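Local coordinates for D-mandelate dehydrogenase (Rhodotorula graminis, PDB 2W2K), which probably oxidises D-mandelate to the corresponding 2-keto acid with a nicotinamide cofactor, as a member of the D-2-hydroxyacid dehydrogenase family, at residues Gly163-Ala168 against Arg220-Ser225; Leu190-Val195 against Ala208-Ser213; Ser213-Ala218 against Asp239-Ala244. One frame throughout, in Å; residues are numbered along the deposited sequence.

Contact 1. Residues Gly163-Ala168 against Arg220-Ser225; sequences GHVLGA and RSDCVS
Val165-Ala168 and Cys223-Ser225 are the two parallel strands at the middle of the Rossmann-fold sheet, where the chain crosses over from one half of the nucleotide-binding domain to the other. Gly167 N donates to Cys223 O (2.9 Å) and Gly167 O accepts from Ser225 N (2.9 Å), the alternating pattern of parallel strands. At the start of the two strands, Val165 O takes two donors, Asp222 N at 3.0 Å and Cys223 N at 3.2 Å. Val165 N is in turn met by Asp222 OD2 at 2.9 Å, almost straight at 176° and through the anti lone pair; with CG set anti to its own carbonyl carbon (chi1 -64°), the carboxylate swings back to the neighbouring strand. This oxygen also lies 3.4 Å from His164 CB, and the carboxylate stands at the edge of the imidazole, the two planes 88° apart. Weakly and at long range, Lys247 NZ pairs with Asp222 OD1. Gly167, having no side chain, lets Ser221 OG lie 3.2 Å from its CA while that hydroxyl bonds Leu217 O. On the other face Leu166, whose CD1 packs on Ser225 CB, turns toward helix 173-185. Asp222 thus does by side chain what a strand carbonyl would do, so the polar backbone of Val165 is bonded on both its N and O where the strand begins.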
ATOM      1  N   GLY B 163       4.605  14.177   5.909  1.00  7.22           N
ATOM      2  CA  GLY B 163       5.238  15.088   6.894  1.00  9.11           C
ATOM      3  C   GLY B 163       5.903  14.393   8.077  1.00 10.80           C
ATOM      4  O   GLY B 163       6.559  15.057   8.899  1.00 10.54           O
ATOM      5  N   HIS B 164       5.758  13.067   8.165  1.00  7.38           N
ATOM      6  CA  HIS B 164       6.426  12.264   9.208  1.00  7.26           C
ATOM      7  C   HIS B 164       7.779  11.756   8.705  1.00  8.18           C
ATOM      8  O   HIS B 164       8.031  11.738   7.495  1.00  7.15           O
ATOM      9  CB  HIS B 164       5.557  11.081   9.667  1.00  6.29           C
ATOM     10  CG  HIS B 164       4.288  11.490  10.365  1.00  6.56           C
ATOM     11  ND1 HIS B 164       3.113  11.746   9.687  1.00 11.22           N
ATOM     12  CD2 HIS B 164       4.006  11.653  11.681  1.00 14.18           C
ATOM     13  CE1 HIS B 164       2.169  12.074  10.554  1.00 13.48           C
ATOM     14  NE2 HIS B 164       2.689  12.038  11.769  1.00 15.17           N
ATOM     15  N   VAL B 165       8.630  11.314   9.631  1.00  8.04           N
ATOM     16  CA  VAL B 165      10.005  10.892   9.289  1.00  6.65           C
ATOM     17  C   VAL B 165      10.101   9.375   9.048  1.00  6.16           C
ATOM     18  O   VAL B 165       9.721   8.567   9.907  1.00  6.80           O
ATOM     19  CB  VAL B 165      10.996  11.296  10.429  1.00  9.56           C
ATOM     20  CG1 VAL B 165      12.448  10.708  10.193  1.00  7.39           C
ATOM     21  CG2 VAL B 165      11.031  12.825  10.608  1.00  9.68           C
ATOM     22  N   LEU B 166      10.598   9.003   7.876  1.00  6.09           N
ATOM     23  CA  LEU B 166      11.054   7.631   7.597  1.00  6.11           C
ATOM     24  C   LEU B 166      12.523   7.491   8.023  1.00  7.14           C
ATOM     25  O   LEU B 166      13.395   8.227   7.526  1.00  6.14           O
ATOM     26  CB  LEU B 166      10.920   7.307   6.102  1.00  8.36           C
ATOM     27  CG  LEU B 166      11.257   5.889   5.638  1.00  4.93           C
ATOM     28  CD1 LEU B 166      10.215   4.903   6.250  1.00  7.12           C
ATOM     29  CD2 LEU B 166      11.311   5.798   4.096  1.00 10.79           C
ATOM     30  N   GLY B 167      12.806   6.560   8.934  1.00  5.08           N
ATOM     31  CA  GLY B 167      14.210   6.270   9.303  1.00  6.10           C
ATOM     32  C   GLY B 167      14.747   5.021   8.610  1.00  9.02           C
ATOM     33  O   GLY B 167      14.344   3.878   8.944  1.00  7.80           O
ATOM     34  N   ALA B 168      15.652   5.227   7.651  1.00  5.32           N
ATOM     35  CA  ALA B 168      16.213   4.127   6.866  1.00  7.25           C
ATOM     36  C   ALA B 168      17.427   3.532   7.573  1.00  9.89           C
ATOM     37  O   ALA B 168      18.404   4.244   7.847  1.00 10.42           O
ATOM     38  CB  ALA B 168      16.608   4.610   5.490  1.00  5.80           C
ATOM     39  N   ARG B 220      14.901   9.574  16.039  1.00  7.00           N
ATOM     40  CA  ARG B 220      14.403  10.596  15.072  1.00  9.97           C
ATOM     41  C   ARG B 220      13.153  10.131  14.286  1.00 13.60           C
ATOM     42  O   ARG B 220      12.461  10.956  13.659  1.00 13.64           O
ATOM     43  CB  ARG B 220      15.510  11.015  14.080  1.00 13.03           C
ATOM     44  CG  ARG B 220      16.762  11.748  14.696  1.00 15.00           C
ATOM     45  CD  ARG B 220      16.488  13.214  15.104  1.00 16.90           C
ATOM     46  NE  ARG B 220      16.168  14.038  13.936  1.00 15.39           N
ATOM     47  CZ  ARG B 220      17.070  14.532  13.083  1.00 19.03           C
ATOM     48  NH1 ARG B 220      18.385  14.342  13.267  1.00 16.24           N
ATOM     49  NH2 ARG B 220      16.655  15.241  12.040  1.00 18.46           N
ATOM     50  N   SER B 221      12.865   8.831  14.320  1.00 10.10           N
ATOM     51  CA  SER B 221      11.914   8.214  13.353  1.00 10.07           C
ATOM     52  C   SER B 221      10.448   8.107  13.816  1.00  9.67           C
ATOM     53  O   SER B 221      10.181   7.852  14.990  1.00  9.26           O
ATOM     54  CB  SER B 221      12.416   6.811  12.945  1.00 12.02           C
ATOM     55  OG  SER B 221      13.754   6.863  12.452  1.00 12.36           O
ATOM     56  N   ASP B 222       9.516   8.277  12.876  1.00  9.02           N
ATOM     57  CA  ASP B 222       8.103   7.915  13.083  1.00  7.27           C
ATOM     58  C   ASP B 222       7.818   6.488  12.579  1.00  8.17           C
ATOM     59  O   ASP B 222       7.017   5.747  13.186  1.00  8.11           O
ATOM     60  CB  ASP B 222       7.173   8.942  12.413  1.00  8.97           C
ATOM     61  CG  ASP B 222       7.293  10.346  13.046  1.00  8.91           C
ATOM     62  OD1 ASP B 222       6.972  10.483  14.252  1.00  9.65           O
ATOM     63  OD2 ASP B 222       7.699  11.292  12.336  1.00  7.45           O
ATOM     64  N   CYS B 223       8.486   6.103  11.486  1.00  5.55           N
ATOM     65  CA  CYS B 223       8.503   4.698  11.031  1.00  5.86           C
ATOM     66  C   CYS B 223       9.934   4.316  10.602  1.00  7.10           C
ATOM     67  O   CYS B 223      10.545   5.015   9.777  1.00  9.33           O
ATOM     68  CB  CYS B 223       7.537   4.507   9.845  1.00  5.15           C
ATOM     69  SG  CYS B 223       7.307   2.753   9.279  1.00  9.06           S
ATOM     70  N   VAL B 224      10.451   3.209  11.139  1.00  6.68           N
ATOM     71  CA  VAL B 224      11.770   2.662  10.719  1.00  5.08           C
ATOM     72  C   VAL B 224      11.609   1.642   9.560  1.00  7.87           C
ATOM     73  O   VAL B 224      10.697   0.801   9.609  1.00  6.52           O
ATOM     74  CB  VAL B 224      12.522   2.028  11.932  1.00  4.67           C
ATOM     75  CG1 VAL B 224      13.778   1.234  11.493  1.00  7.04           C
ATOM     76  CG2 VAL B 224      12.924   3.110  12.965  1.00  6.45           C
ATOM     77  N   SER B 225      12.478   1.724   8.533  1.00  5.25           N
ATOM     78  CA  SER B 225      12.505   0.718   7.439  1.00  6.40           C
ATOM     79  C   SER B 225      13.836  -0.035   7.448  1.00  6.68           C
ATOM     80  O   SER B 225      14.903   0.575   7.219  1.00  6.55           O
ATOM     81  CB  SER B 225      12.281   1.358   6.052  1.00  6.29           C
ATOM     82  OG  SER B 225      12.441   0.415   4.982  1.00  8.64           O
TER

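Contact 2. Residues Leu190-Val195 against Ala208-Ser213; sequences LVYYDV and AERVDS
Tyr192 and Arg210 pair where the strands of a beta-alpha-beta unit of the Rossmann fold (strand 189-193, helix 200-206, strand 209-210) run parallel, the second strand forming an outer edge of the sheet. The backbone is satisfied in sequence: Glu209 N gives to Leu190 O at 3.2 Å, Tyr192 N to Glu209 O at 3.0 Å, and Val211 N to Tyr192 O at 3.0 Å. Past the last of these bonds the strands diverge, and Arg210 bridges the gap. Its extended chain carries NH2 to Asp194 O (2.8 Å, 169°), which lies in the guanidinium plane. A water joins the two segments, accepting from Arg210 NE at 2.8 Å and from Asp194 N at 3.1 Å, while donating to Val211 O at 2.8 Å. A long side chain ending in a flat, multi-donor guanidinium suits this splayed end.

Tyr192 holds CG between its backbone N and carbonyl carbon (chi1 79°), which brings the ring alongside the other strand; Arg210 CG sits over one face, toward the rim, as a CH-pi contact, and Ala208 CB packs obliquely against the ring. The Tyr192 hydroxyl is hydrogen-bonded with Glu203 OE1 and Ala198 N. Glu209, on the face of Val191, forms a salt bridge with Arg220 through OE1, and there the branched Val191 and Val211 meet and cover each other. Asp194, an NAD(+)-binding residue of this enzyme, although no cofactor is bound to this chain, follows directly after strand 189-193, where many Rossmann folds carry an acidic residue; OD2 accepts from Leu171 N and OD1 from Val195 N, fixing the carboxylate. Farther on, Asp212 O lies in the plane of the Tyr193 ring, at its edge, 3.6 Å from CE1.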
ATOM      1  N   LEU B 190      13.197  12.168   5.054  1.00 10.32           N
ATOM      2  CA  LEU B 190      14.153  11.043   5.177  1.00 10.66           C
ATOM      3  C   LEU B 190      15.345  11.338   6.112  1.00 10.78           C
ATOM      4  O   LEU B 190      16.035  12.343   5.932  1.00 10.83           O
ATOM      5  CB  LEU B 190      14.696  10.606   3.790  1.00 10.39           C
ATOM      6  CG  LEU B 190      15.664   9.392   3.763  1.00 12.65           C
ATOM      7  CD1 LEU B 190      14.976   8.074   4.164  1.00 19.91           C
ATOM      8  CD2 LEU B 190      16.329   9.249   2.386  1.00 15.25           C
ATOM      9  N   VAL B 191      15.552  10.458   7.096  1.00  8.87           N
ATOM     10  CA  VAL B 191      16.811  10.403   7.906  1.00 10.37           C
ATOM     11  C   VAL B 191      17.388   8.993   7.741  1.00  8.52           C
ATOM     12  O   VAL B 191      16.611   8.016   7.662  1.00  6.32           O
ATOM     13  CB  VAL B 191      16.561  10.746   9.398  1.00 11.88           C
ATOM     14  CG1 VAL B 191      17.871  10.709  10.219  1.00 13.89           C
ATOM     15  CG2 VAL B 191      15.927  12.151   9.513  1.00 10.65           C
ATOM     16  N   TYR B 192      18.718   8.869   7.637  1.00  6.76           N
ATOM     17  CA  TYR B 192      19.330   7.526   7.428  1.00  7.79           C
ATOM     18  C   TYR B 192      20.611   7.210   8.202  1.00 10.55           C
ATOM     19  O   TYR B 192      21.394   8.117   8.531  1.00  9.85           O
ATOM     20  CB  TYR B 192      19.565   7.243   5.924  1.00  8.97           C
ATOM     21  CG  TYR B 192      20.814   7.896   5.293  1.00  7.68           C
ATOM     22  CD1 TYR B 192      21.978   7.139   5.058  1.00 11.31           C
ATOM     23  CD2 TYR B 192      20.814   9.240   4.891  1.00 11.08           C
ATOM     24  CE1 TYR B 192      23.124   7.703   4.470  1.00 10.32           C
ATOM     25  CE2 TYR B 192      21.981   9.831   4.309  1.00 12.52           C
ATOM     26  CZ  TYR B 192      23.124   9.045   4.097  1.00 15.66           C
ATOM     27  OH  TYR B 192      24.277   9.574   3.510  1.00 12.96           O
ATOM     28  N   TYR B 193      20.804   5.914   8.463  1.00  7.61           N
ATOM     29  CA  TYR B 193      22.106   5.350   8.875  1.00 10.25           C
ATOM     30  C   TYR B 193      22.607   4.377   7.788  1.00 11.19           C
ATOM     31  O   TYR B 193      21.840   3.515   7.320  1.00  8.52           O
ATOM     32  CB  TYR B 193      22.045   4.634  10.253  1.00 10.47           C
ATOM     33  CG  TYR B 193      23.315   3.829  10.492  1.00  9.21           C
ATOM     34  CD1 TYR B 193      24.419   4.404  11.100  1.00 10.07           C
ATOM     35  CD2 TYR B 193      23.439   2.533   9.991  1.00 16.93           C
ATOM     36  CE1 TYR B 193      25.632   3.695  11.232  1.00 16.56           C
ATOM     37  CE2 TYR B 193      24.630   1.816  10.121  1.00 19.12           C
ATOM     38  CZ  TYR B 193      25.714   2.391  10.749  1.00 15.87           C
ATOM     39  OH  TYR B 193      26.898   1.668  10.851  1.00 17.46           O
ATOM     40  N   ASP B 194      23.880   4.525   7.381  1.00 10.81           N
ATOM     41  CA  ASP B 194      24.570   3.472   6.596  1.00 13.97           C
ATOM     42  C   ASP B 194      26.078   3.470   6.815  1.00 16.10           C
ATOM     43  O   ASP B 194      26.666   4.477   7.240  1.00 15.80           O
ATOM     44  CB  ASP B 194      24.276   3.560   5.097  1.00 14.79           C
ATOM     45  CG  ASP B 194      24.225   2.155   4.429  1.00 23.10           C
ATOM     46  OD1 ASP B 194      24.531   1.120   5.096  1.00 24.47           O
ATOM     47  OD2 ASP B 194      23.827   2.080   3.258  1.00 13.85           O
ATOM     48  N   VAL B 195      26.702   2.335   6.514  1.00 18.77           N
ATOM     49  CA  VAL B 195      28.156   2.193   6.660  1.00 18.36           C
ATOM     50  C   VAL B 195      28.943   3.152   5.734  1.00 20.07           C
ATOM     51  O   VAL B 195      30.083   3.502   6.028  1.00 23.76           O
ATOM     52  CB  VAL B 195      28.594   0.712   6.480  1.00 17.32           C
ATOM     53  CG1 VAL B 195      27.986  -0.147   7.569  1.00 13.16           C
ATOM     54  CG2 VAL B 195      28.185   0.174   5.106  1.00 18.87           C
ATOM     55  N   ALA B 208      18.046  13.837   1.982  1.00 15.66           N
ATOM     56  CA  ALA B 208      18.485  12.866   3.004  1.00 14.42           C
ATOM     57  C   ALA B 208      19.396  13.494   4.059  1.00 18.97           C
ATOM     58  O   ALA B 208      20.369  14.176   3.701  1.00 20.68           O
ATOM     59  CB  ALA B 208      19.198  11.676   2.330  1.00 13.49           C
ATOM     60  N   GLU B 209      19.072  13.296   5.349  1.00 12.86           N
ATOM     61  CA  GLU B 209      19.966  13.716   6.444  1.00 13.95           C
ATOM     62  C   GLU B 209      20.628  12.478   7.070  1.00 12.34           C
ATOM     63  O   GLU B 209      19.928  11.601   7.542  1.00 12.26           O
ATOM     64  CB  GLU B 209      19.190  14.500   7.515  1.00 16.06           C
ATOM     65  CG  GLU B 209      20.077  14.935   8.690  1.00 17.34           C
ATOM     66  CD  GLU B 209      19.301  15.476   9.897  1.00 21.05           C
ATOM     67  OE1 GLU B 209      18.102  15.816   9.768  1.00 26.49           O
ATOM     68  OE2 GLU B 209      19.911  15.554  10.987  1.00 24.85           O
ATOM     69  N   ARG B 210      21.964  12.404   7.054  1.00  9.34           N
ATOM     70  CA  ARG B 210      22.690  11.266   7.661  1.00 10.72           C
ATOM     71  C   ARG B 210      22.896  11.459   9.178  1.00 11.24           C
ATOM     72  O   ARG B 210      23.242  12.568   9.640  1.00 15.28           O
ATOM     73  CB  ARG B 210      24.050  11.061   6.957  1.00 12.95           C
ATOM     74  CG  ARG B 210      24.764   9.708   7.235  1.00 10.20           C
ATOM     75  CD  ARG B 210      26.186   9.635   6.608  1.00 16.71           C
ATOM     76  NE  ARG B 210      26.737   8.275   6.721  1.00 15.11           N
ATOM     77  CZ  ARG B 210      28.004   7.926   6.501  1.00 25.58           C
ATOM     78  NH1 ARG B 210      28.925   8.835   6.164  1.00 18.68           N
ATOM     79  NH2 ARG B 210      28.363   6.650   6.641  1.00 16.92           N
ATOM     80  N   VAL B 211      22.709  10.393   9.947  1.00 10.53           N
ATOM     81  CA  VAL B 211      23.139  10.358  11.363  1.00  9.32           C
ATOM     82  C   VAL B 211      24.251   9.333  11.591  1.00 10.72           C
ATOM     83  O   VAL B 211      24.479   8.470  10.742  1.00 11.48           O
ATOM     84  CB  VAL B 211      21.939  10.168  12.375  1.00  8.05           C
ATOM     85  CG1 VAL B 211      20.946  11.345  12.269  1.00 11.00           C
ATOM     86  CG2 VAL B 211      21.223   8.815  12.161  1.00 11.24           C
ATOM     87  N   ASP B 212      24.954   9.426  12.730  1.00 10.66           N
ATOM     88  CA  ASP B 212      26.157   8.595  12.973  1.00  8.91           C
ATOM     89  C   ASP B 212      25.925   7.223  13.609  1.00  9.82           C
ATOM     90  O   ASP B 212      26.764   6.315  13.452  1.00 11.54           O
ATOM     91  CB  ASP B 212      27.191   9.357  13.826  1.00  9.06           C
ATOM     92  CG  ASP B 212      27.611  10.688  13.193  1.00 16.37           C
ATOM     93  OD1 ASP B 212      27.840  10.738  11.960  1.00 11.31           O
ATOM     94  OD2 ASP B 212      27.698  11.684  13.939  1.00 15.87           O
ATOM     95  N   SER B 213      24.806   7.060  14.319  1.00  7.92           N
ATOM     96  CA  SER B 213      24.534   5.810  15.054  1.00  7.49           C
ATOM     97  C   SER B 213      23.083   5.294  14.923  1.00  9.25           C
ATOM     98  O   SER B 213      22.162   6.056  14.582  1.00  8.53           O
ATOM     99  CB  SER B 213      24.866   6.003  16.534  1.00  6.57           C
ATOM    100  OG  SER B 213      23.842   6.739  17.199  1.00  9.22           O
TER
HETATM  101  O   HOH W   1      25.526   6.787   8.773  1.00 11.19           O

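Contact 3. Residues Ser213-Ala218 against Asp239-Ala244; sequences SLEELA and DEAFFA
Helices 214-218 and 240-244, joined chiefly through Ala218 and Phe242, run in roughly the same direction, their axes 9.0 Å apart at closest approach and inclined by 39°. Phe242 is the main bridging side chain. Its CG is anti to the backbone N (chi1 -170°), which sends the ring across toward the other helix, and Ala218 CB rests over its centre, 3.7 Å from the centroid, as a CH-pi contact. A methyl is the right size here: the face of the ring can lie close against the helix backbone. Leu214 O approaches the ring obliquely, 3.3 Å from Phe242 CE1, while already accepting Ala218 N within its own helix. At the ring edge Leu217 CD1 comes to 4.3 Å from Phe242 CZ.

Both helices cover one side of the Rossmann-fold sheet and flank strand 223-226 in the chain; Leu214 and Leu217 rest on Val169 of strand 165-169, and Phe243 turns the other way, onto helix 263-271. Each helix begins with a side-chain cap. Ser213 OG accepts Glu216 N at 3.2 Å, and Ser213 N in turn gives a weak bond to Glu216 OE1, completing a capping box; that same OE1 also takes Asp212 N. Asp239 OD1 accepts from Phe242 N at 3.2 Å, the donor lying above the carboxylate plane, so the residue carrying the ring is itself tied to the cap. Where Glu215 and Ala241 are exposed the contact becomes polar: one water donates to Glu215 OE1 at 2.8 Å and to Ala241 O at 2.7 Å.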
ATOM      1  N   SER B 213      24.806   7.060  14.319  1.00  7.92           N
ATOM      2  CA  SER B 213      24.534   5.810  15.054  1.00  7.49           C
ATOM      3  C   SER B 213      23.083   5.294  14.923  1.00  9.25           C
ATOM      4  O   SER B 213      22.162   6.056  14.582  1.00  8.53           O
ATOM      5  CB  SER B 213      24.866   6.003  16.534  1.00  6.57           C
ATOM      6  OG  SER B 213      23.842   6.739  17.199  1.00  9.22           O
ATOM      7  N   LEU B 214      22.885   4.015  15.227  1.00  8.34           N
ATOM      8  CA  LEU B 214      21.537   3.400  15.190  1.00  8.78           C
ATOM      9  C   LEU B 214      20.581   3.937  16.273  1.00 10.99           C
ATOM     10  O   LEU B 214      19.371   4.052  16.028  1.00  9.72           O
ATOM     11  CB  LEU B 214      21.633   1.871  15.304  1.00  8.03           C
ATOM     12  CG  LEU B 214      22.252   1.132  14.113  1.00  8.37           C
ATOM     13  CD1 LEU B 214      22.750  -0.237  14.531  1.00 14.34           C
ATOM     14  CD2 LEU B 214      21.229   1.037  12.953  1.00 12.32           C
ATOM     15  N   GLU B 215      21.098   4.238  17.468  1.00 10.68           N
ATOM     16  CA  GLU B 215      20.264   4.903  18.499  1.00 12.73           C
ATOM     17  C   GLU B 215      19.788   6.323  18.107  1.00 12.02           C
ATOM     18  O   GLU B 215      18.638   6.691  18.384  1.00 11.75           O
ATOM     19  CB  GLU B 215      20.898   4.822  19.906  1.00 13.65           C
ATOM     20  CG  GLU B 215      20.595   3.434  20.580  1.00 19.23           C
ATOM     21  CD  GLU B 215      21.226   3.248  21.971  1.00 24.88           C
ATOM     22  OE1 GLU B 215      20.858   3.984  22.907  1.00 37.22           O
ATOM     23  OE2 GLU B 215      22.086   2.350  22.123  1.00 39.03           O
ATOM     24  N   GLU B 216      20.649   7.097  17.442  1.00  7.81           N
ATOM     25  CA  GLU B 216      20.264   8.390  16.848  1.00  7.57           C
ATOM     26  C   GLU B 216      19.148   8.244  15.791  1.00  9.85           C
ATOM     27  O   GLU B 216      18.150   8.988  15.793  1.00  9.89           O
ATOM     28  CB  GLU B 216      21.500   9.076  16.240  1.00  9.83           C
ATOM     29  CG  GLU B 216      22.484   9.570  17.317  1.00 10.34           C
ATOM     30  CD  GLU B 216      23.811  10.073  16.758  1.00  8.82           C
ATOM     31  OE1 GLU B 216      24.023  10.070  15.515  1.00 10.10           O
ATOM     32  OE2 GLU B 216      24.649  10.504  17.593  1.00  9.79           O
ATOM     33  N   LEU B 217      19.307   7.262  14.911  1.00  6.90           N
ATOM     34  CA  LEU B 217      18.273   6.953  13.901  1.00  6.26           C
ATOM     35  C   LEU B 217      16.948   6.574  14.556  1.00  6.50           C
ATOM     36  O   LEU B 217      15.911   7.151  14.213  1.00  7.85           O
ATOM     37  CB  LEU B 217      18.774   5.844  12.939  1.00  9.68           C
ATOM     38  CG  LEU B 217      18.029   5.480  11.630  1.00  6.84           C
ATOM     39  CD1 LEU B 217      16.745   4.658  11.894  1.00 13.00           C
ATOM     40  CD2 LEU B 217      17.770   6.700  10.689  1.00 12.09           C
ATOM     41  N   ALA B 218      16.975   5.637  15.507  1.00  8.91           N
ATOM     42  CA  ALA B 218      15.758   5.217  16.248  1.00  8.46           C
ATOM     43  C   ALA B 218      14.976   6.404  16.850  1.00 11.43           C
ATOM     44  O   ALA B 218      13.751   6.508  16.689  1.00  9.20           O
ATOM     45  CB  ALA B 218      16.128   4.176  17.340  1.00 11.04           C
ATOM     46  N   ASP B 239      17.452  -4.556  18.385  1.00 11.49           N
ATOM     47  CA  ASP B 239      17.367  -5.294  19.656  1.00 12.26           C
ATOM     48  C   ASP B 239      16.683  -4.459  20.761  1.00 12.52           C
ATOM     49  O   ASP B 239      16.147  -3.369  20.497  1.00  8.65           O
ATOM     50  CB  ASP B 239      18.795  -5.681  20.095  1.00 14.27           C
ATOM     51  CG  ASP B 239      19.762  -4.440  20.201  1.00 29.99           C
ATOM     52  OD1 ASP B 239      19.399  -3.253  19.869  1.00 14.08           O
ATOM     53  OD2 ASP B 239      20.925  -4.672  20.613  1.00 35.92           O
ATOM     54  N   GLU B 240      16.722  -4.956  22.006  1.00  9.62           N
ATOM     55  CA  GLU B 240      16.152  -4.196  23.144  1.00 12.35           C
ATOM     56  C   GLU B 240      16.598  -2.718  23.207  1.00 11.24           C
ATOM     57  O   GLU B 240      15.752  -1.824  23.417  1.00  9.92           O
ATOM     58  CB  GLU B 240      16.417  -4.913  24.483  1.00 16.16           C
ATOM     59  CG  GLU B 240      15.752  -6.283  24.562  1.00 18.73           C
ATOM     60  N   ALA B 241      17.893  -2.448  23.022  1.00 12.20           N
ATOM     61  CA  ALA B 241      18.402  -1.041  23.136  1.00 10.12           C
ATOM     62  C   ALA B 241      17.855  -0.118  22.021  1.00  9.95           C
ATOM     63  O   ALA B 241      17.597   1.091  22.235  1.00  7.73           O
ATOM     64  CB  ALA B 241      19.926  -1.021  23.136  1.00 11.40           C
ATOM     65  N   PHE B 242      17.681  -0.691  20.834  1.00  8.51           N
ATOM     66  CA  PHE B 242      17.130   0.058  19.701  1.00  7.81           C
ATOM     67  C   PHE B 242      15.691   0.486  19.994  1.00  8.12           C
ATOM     68  O   PHE B 242      15.341   1.670  19.795  1.00  6.87           O
ATOM     69  CB  PHE B 242      17.169  -0.770  18.405  1.00  8.57           C
ATOM     70  CG  PHE B 242      16.828   0.031  17.152  1.00  9.06           C
ATOM     71  CD1 PHE B 242      17.836   0.597  16.391  1.00  7.15           C
ATOM     72  CD2 PHE B 242      15.492   0.217  16.750  1.00  8.56           C
ATOM     73  CE1 PHE B 242      17.553   1.360  15.229  1.00  5.69           C
ATOM     74  CE2 PHE B 242      15.183   0.951  15.561  1.00  6.82           C
ATOM     75  CZ  PHE B 242      16.227   1.539  14.808  1.00  5.14           C
ATOM     76  N   PHE B 243      14.863  -0.459  20.449  1.00  8.48           N
ATOM     77  CA  PHE B 243      13.463  -0.159  20.787  1.00  8.14           C
ATOM     78  C   PHE B 243      13.357   0.834  21.961  1.00  9.38           C
ATOM     79  O   PHE B 243      12.498   1.752  21.937  1.00  7.49           O
ATOM     80  CB  PHE B 243      12.628  -1.423  21.047  1.00  8.27           C
ATOM     81  CG  PHE B 243      12.430  -2.297  19.824  1.00  9.62           C
ATOM     82  CD1 PHE B 243      11.803  -1.784  18.665  1.00 10.21           C
ATOM     83  CD2 PHE B 243      12.863  -3.628  19.819  1.00 11.00           C
ATOM     84  CE1 PHE B 243      11.624  -2.584  17.511  1.00  8.41           C
ATOM     85  CE2 PHE B 243      12.683  -4.444  18.674  1.00 11.00           C
ATOM     86  CZ  PHE B 243      12.055  -3.921  17.524  1.00 11.41           C
ATOM     87  N   ALA B 244      14.230   0.675  22.966  1.00  6.36           N
ATOM     88  CA  ALA B 244      14.291   1.669  24.071  1.00  9.10           C
ATOM     89  C   ALA B 244      14.505   3.100  23.576  1.00 10.21           C
ATOM     90  O   ALA B 244      13.937   4.083  24.153  1.00 10.33           O
ATOM     91  CB  ALA B 244      15.367   1.268  25.145  1.00 10.43           C
TER
HETATM   92  O   HOH W   2      18.782   2.594  24.187  1.00 18.86           O

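All three contacts lie on the same side of the chain's centre in the NAD-binding domain, contact 1 about 11 Å from contact 2 and about 13 Å from contact 3, centre to centre; contacts 2 and 3 are also about 13 Å apart. Contacts 1 and 2 belong to one parallel sheet, in which strands 165-169 and 189-193 are neighbours, probably hydrogen-bonded from Ala168 N to Val191 O. Along the chain contact 2 is nested within the loop closed by contact 1, and contact 3, sharing Ser213 with contact 2, interleaves with contact 1. Leu217 of contact 3 packs on both sheet contacts, so the helices pack directly on the strands that lead toward the NAD(+) site.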